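Local coordinates for protein lysozyme (Penaeus vannamei, PDB 6UKC) that probably hydrolyses the (1->4)-beta-linkages of peptidoglycan and chitodextrins as a C-type lysozyme of glycosyl hydrolase family 22, at residues 93-96 with 97-100; 75-78 with 79-83. One frame throughout, in Å; residues are numbered along the deposited sequence.

Overall arrangement
Contact 2 (75-78 with 79-83) comes first along the chain, in the loop between strand 60-61 and helix 88-105; contact 1 follows within that helix. The C-type lysozyme fold joins a helical lobe to a smaller lobe carrying a short antiparallel sheet, and here two local arrangements are joined covalently by a disulfide. Their centres lie about 13 Å apart, yet they meet directly: Cys75 of contact 2 is bonded to Cys93 of contact 1, and Leu82 and Thr96 pack beside this bridge. The disulfide thus ties the loop to the flank of the helix, while Cys79, bonded to Cys66, closes that loop on itself.

Contact 1. Residues 93-96 with 97-100; sequences CAET and IRRD
Cys93 and Ile97 meet one helical turn apart: the backbone N of Ile97 donates to Cys93 O at 2.8 Å. Because the CG1 branch of Ile97 stands beside its own backbone N (chi1 -67°), it too runs back toward the preceding turn and carries CD1 to 4.2 Å from Cys93 SG, the sulfur that is bridged to Cys75. At Ala94 the carbonyl receives Arg98 N almost straight, with 178° at the hydrogen, while the methyl group turns from this stretch to Trp30 of helix 24-38. All these residues belong to the long helix 88-105, which in the C-type lysozyme fold runs between the two lobes, and each main-chain bond here follows the i to i+4 pattern of an alpha-helix. Glu95 shows how water can complete a pair that falls short of a salt bridge. Its extended chain lies alongside that of Arg98, but the carboxylate and guanidinium planes are 48° apart and Glu95 OE1 stays 4.5 Å from Arg98 NH2. One water links Glu95 OE1 to Arg98 NH1 (3.1 Å from the water), meeting the guanidinium at its edge and in its plane; another donates to Glu95 O and accepts from Arg98 NH2. Glu95 O is therefore gripped by that water and by Arg99 N together. Bent Arg99 lays one face of its guanidinium over Thr96 CA and, off-centre, Glu95 O. The hydroxyl OG1 of Thr96 lies 2.9 Å from Arg99 NH2, at an angle too poor for a hydrogen bond, and is bonded instead to Arg92 O, whereas Thr96 O accepts Asp100 N.

Contact 2. Residues 75-78 with 79-83; sequences CKIP and CSDLM
The 3-10 turn 79-82 of the C-type lysozyme fold, within the cysteine-rich signature region of family 22, begins where the carbonyl of Pro78 accepts the backbone N-H of Asp81. In this i to i+3 bond Asp81 N lies 2.8 Å from Pro78 O; the donor stands well above the carbonyl plane, 44° out of it, and so is not directed at a lone pair. Two further bonds of the same spacing, Leu82 N to Cys79 O and Met83 N to Ser80 O, continue the winding. Asp81 also closes over the residues ahead of the turn. Its carboxylate sets OD2 on one face of the proline ring, well off-centre toward CG and CD and 3.2 Å from Pro78 CG, and the same oxygen lies 3.3 Å from Ile77 CD1. These are contacts of a carboxylate with aliphatic carbons rather than polar pairings. Ile77 contributes its two branches to different partners: CG1, anti to the backbone N (chi1 -159°), passes 3.5 Å from Asp81 CB, while CG2 reaches the buried Leu82 at CD2, 4.2 Å away, the apolar side-chain pair of the contact. Ser80, a solvent-exposed residue, brings OG to 3.8 Å from Pro78 CB, a looser touch. Ile77 is anchored at its backbone N by the side chain of Asn73. Ile77 and Leu82 both touch Glu89 of helix 88-105, while Cys79, bridged to Cys66, packs on Tyr55 of strand 53-55, so that the turn spans from the helix to the small antiparallel sheet.

Contact 1. Residues 93-96 with 97-100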
# COMPACT_ATOMS: atom_id res chain seq x y z
N CYS A 93 6.24 0.97 -5.54
CA CYS A 93 6.00 -0.49 -5.73
C CYS A 93 4.49 -0.80 -5.67
O CYS A 93 4.00 -1.67 -6.48
CB CYS A 93 6.79 -1.31 -4.72
SG CYS A 93 6.57 -3.09 -4.94
N ALA A 94 3.74 -0.13 -4.79
CA ALA A 94 2.26 -0.30 -4.73
C ALA A 94 1.67 0.12 -6.09
O ALA A 94 0.83 -0.61 -6.63
CB ALA A 94 1.66 0.44 -3.55
N GLU A 95 2.13 1.22 -6.68
CA GLU A 95 1.58 1.67 -7.99
C GLU A 95 1.88 0.63 -9.07
O GLU A 95 1.06 0.53 -10.01
CB GLU A 95 2.18 3.01 -8.38
CG GLU A 95 1.64 4.13 -7.51
CD GLU A 95 2.20 5.50 -7.81
OE1 GLU A 95 1.52 6.49 -7.52
OE2 GLU A 95 3.33 5.56 -8.31
N THR A 96 3.04 -0.03 -9.01
CA THR A 96 3.39 -1.16 -9.92
C THR A 96 2.46 -2.36 -9.67
O THR A 96 2.05 -3.02 -10.67
CB THR A 96 4.85 -1.58 -9.74
OG1 THR A 96 5.60 -0.43 -10.11
CG2 THR A 96 5.26 -2.77 -10.58
N ILE A 97 2.21 -2.69 -8.39
CA ILE A 97 1.27 -3.80 -8.04
C ILE A 97 -0.11 -3.46 -8.62
O ILE A 97 -0.69 -4.33 -9.32
CB ILE A 97 1.24 -4.05 -6.52
CG1 ILE A 97 2.58 -4.60 -6.03
CG2 ILE A 97 0.06 -4.94 -6.13
CD1 ILE A 97 2.71 -4.63 -4.55
N ARG A 98 -0.60 -2.25 -8.39
CA ARG A 98 -1.87 -1.73 -8.97
C ARG A 98 -1.81 -1.78 -10.51
O ARG A 98 -2.77 -2.25 -11.11
CB ARG A 98 -2.16 -0.29 -8.52
CG ARG A 98 -3.61 0.12 -8.77
CD ARG A 98 -3.87 1.61 -8.56
NE ARG A 98 -2.94 2.40 -9.34
CZ ARG A 98 -2.39 3.54 -8.96
NH1 ARG A 98 -2.67 4.06 -7.78
NH2 ARG A 98 -1.53 4.15 -9.77
N ARG A 99 -0.72 -1.32 -11.12
CA ARG A 99 -0.59 -1.29 -12.60
C ARG A 99 -0.69 -2.73 -13.13
O ARG A 99 -1.54 -2.96 -14.01
CB ARG A 99 0.69 -0.57 -13.06
CG ARG A 99 0.78 -0.40 -14.57
CD ARG A 99 1.99 0.36 -15.05
NE ARG A 99 3.13 0.27 -14.13
CZ ARG A 99 3.44 1.16 -13.18
NH1 ARG A 99 2.73 2.26 -12.99
NH2 ARG A 99 4.50 0.96 -12.41
N ASP A 100 0.10 -3.66 -12.59
CA ASP A 100 0.13 -5.05 -13.14
C ASP A 100 -1.21 -5.76 -12.92
O ASP A 100 -1.73 -6.42 -13.88
CB ASP A 100 1.28 -5.86 -12.53
CG ASP A 100 2.64 -5.39 -13.04
OD1 ASP A 100 2.69 -4.34 -13.73
OD2 ASP A 100 3.64 -6.07 -12.74
O HOH W 1 -0.84 6.45 -6.86
O HOH W 2 0.19 2.62 -11.46

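Contact 2. Residues 75-78 with 79-83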
# COMPACT_ATOMS: atom_id res chain seq x y z
N CYS A 75 9.21 -5.47 -8.49
CA CYS A 75 9.49 -4.04 -8.15
C CYS A 75 11.00 -3.76 -8.15
O CYS A 75 11.37 -2.56 -8.00
CB CYS A 75 8.88 -3.66 -6.81
SG CYS A 75 7.08 -3.52 -6.88
N LYS A 76 11.81 -4.82 -8.29
CA LYS A 76 13.29 -4.74 -8.43
C LYS A 76 13.85 -3.95 -7.25
O LYS A 76 14.57 -2.97 -7.47
CB LYS A 76 13.66 -4.14 -9.79
CG LYS A 76 13.40 -5.10 -10.95
CD LYS A 76 14.27 -6.37 -10.90
CE LYS A 76 13.54 -7.68 -11.21
NZ LYS A 76 13.34 -7.88 -12.67
N ILE A 77 13.48 -4.36 -6.04
CA ILE A 77 13.80 -3.65 -4.79
C ILE A 77 13.98 -4.68 -3.68
O ILE A 77 13.24 -5.69 -3.64
CB ILE A 77 12.70 -2.60 -4.51
CG1 ILE A 77 13.18 -1.50 -3.56
CG2 ILE A 77 11.41 -3.23 -4.00
CD1 ILE A 77 14.04 -0.48 -4.22
N PRO A 78 14.99 -4.49 -2.79
CA PRO A 78 15.03 -5.18 -1.51
C PRO A 78 13.80 -4.82 -0.65
O PRO A 78 13.47 -3.62 -0.50
CB PRO A 78 16.33 -4.72 -0.81
CG PRO A 78 16.84 -3.54 -1.61
CD PRO A 78 16.09 -3.52 -2.93
N CYS A 79 13.16 -5.85 -0.07
CA CYS A 79 11.92 -5.73 0.73
C CYS A 79 12.12 -4.72 1.86
O CYS A 79 11.19 -3.97 2.12
CB CYS A 79 11.45 -7.08 1.24
SG CYS A 79 11.02 -8.26 -0.07
N SER A 80 13.32 -4.65 2.45
CA SER A 80 13.69 -3.67 3.52
C SER A 80 13.34 -2.24 3.07
O SER A 80 12.86 -1.45 3.92
CB SER A 80 15.15 -3.77 3.95
OG SER A 80 16.01 -3.61 2.83
N ASP A 81 13.49 -1.96 1.76
CA ASP A 81 13.23 -0.60 1.22
C ASP A 81 11.73 -0.25 1.35
O ASP A 81 11.39 0.95 1.30
CB ASP A 81 13.73 -0.48 -0.22
CG ASP A 81 15.24 -0.27 -0.34
OD1 ASP A 81 15.85 0.16 0.63
OD2 ASP A 81 15.78 -0.55 -1.41
N LEU A 82 10.87 -1.25 1.48
CA LEU A 82 9.40 -1.09 1.64
C LEU A 82 9.06 -0.99 3.13
O LEU A 82 7.86 -0.84 3.42
CB LEU A 82 8.71 -2.27 0.98
CG LEU A 82 9.08 -2.48 -0.49
CD1 LEU A 82 8.13 -3.47 -1.14
CD2 LEU A 82 9.10 -1.14 -1.25
N MET A 83 10.07 -1.04 4.01
CA MET A 83 9.87 -0.97 5.47
C MET A 83 10.72 0.18 6.01
O MET A 83 11.71 -0.07 6.69
CB MET A 83 10.27 -2.30 6.12
CG MET A 83 9.67 -2.51 7.48
SD MET A 83 9.34 -4.26 7.72
CE MET A 83 10.94 -4.93 7.24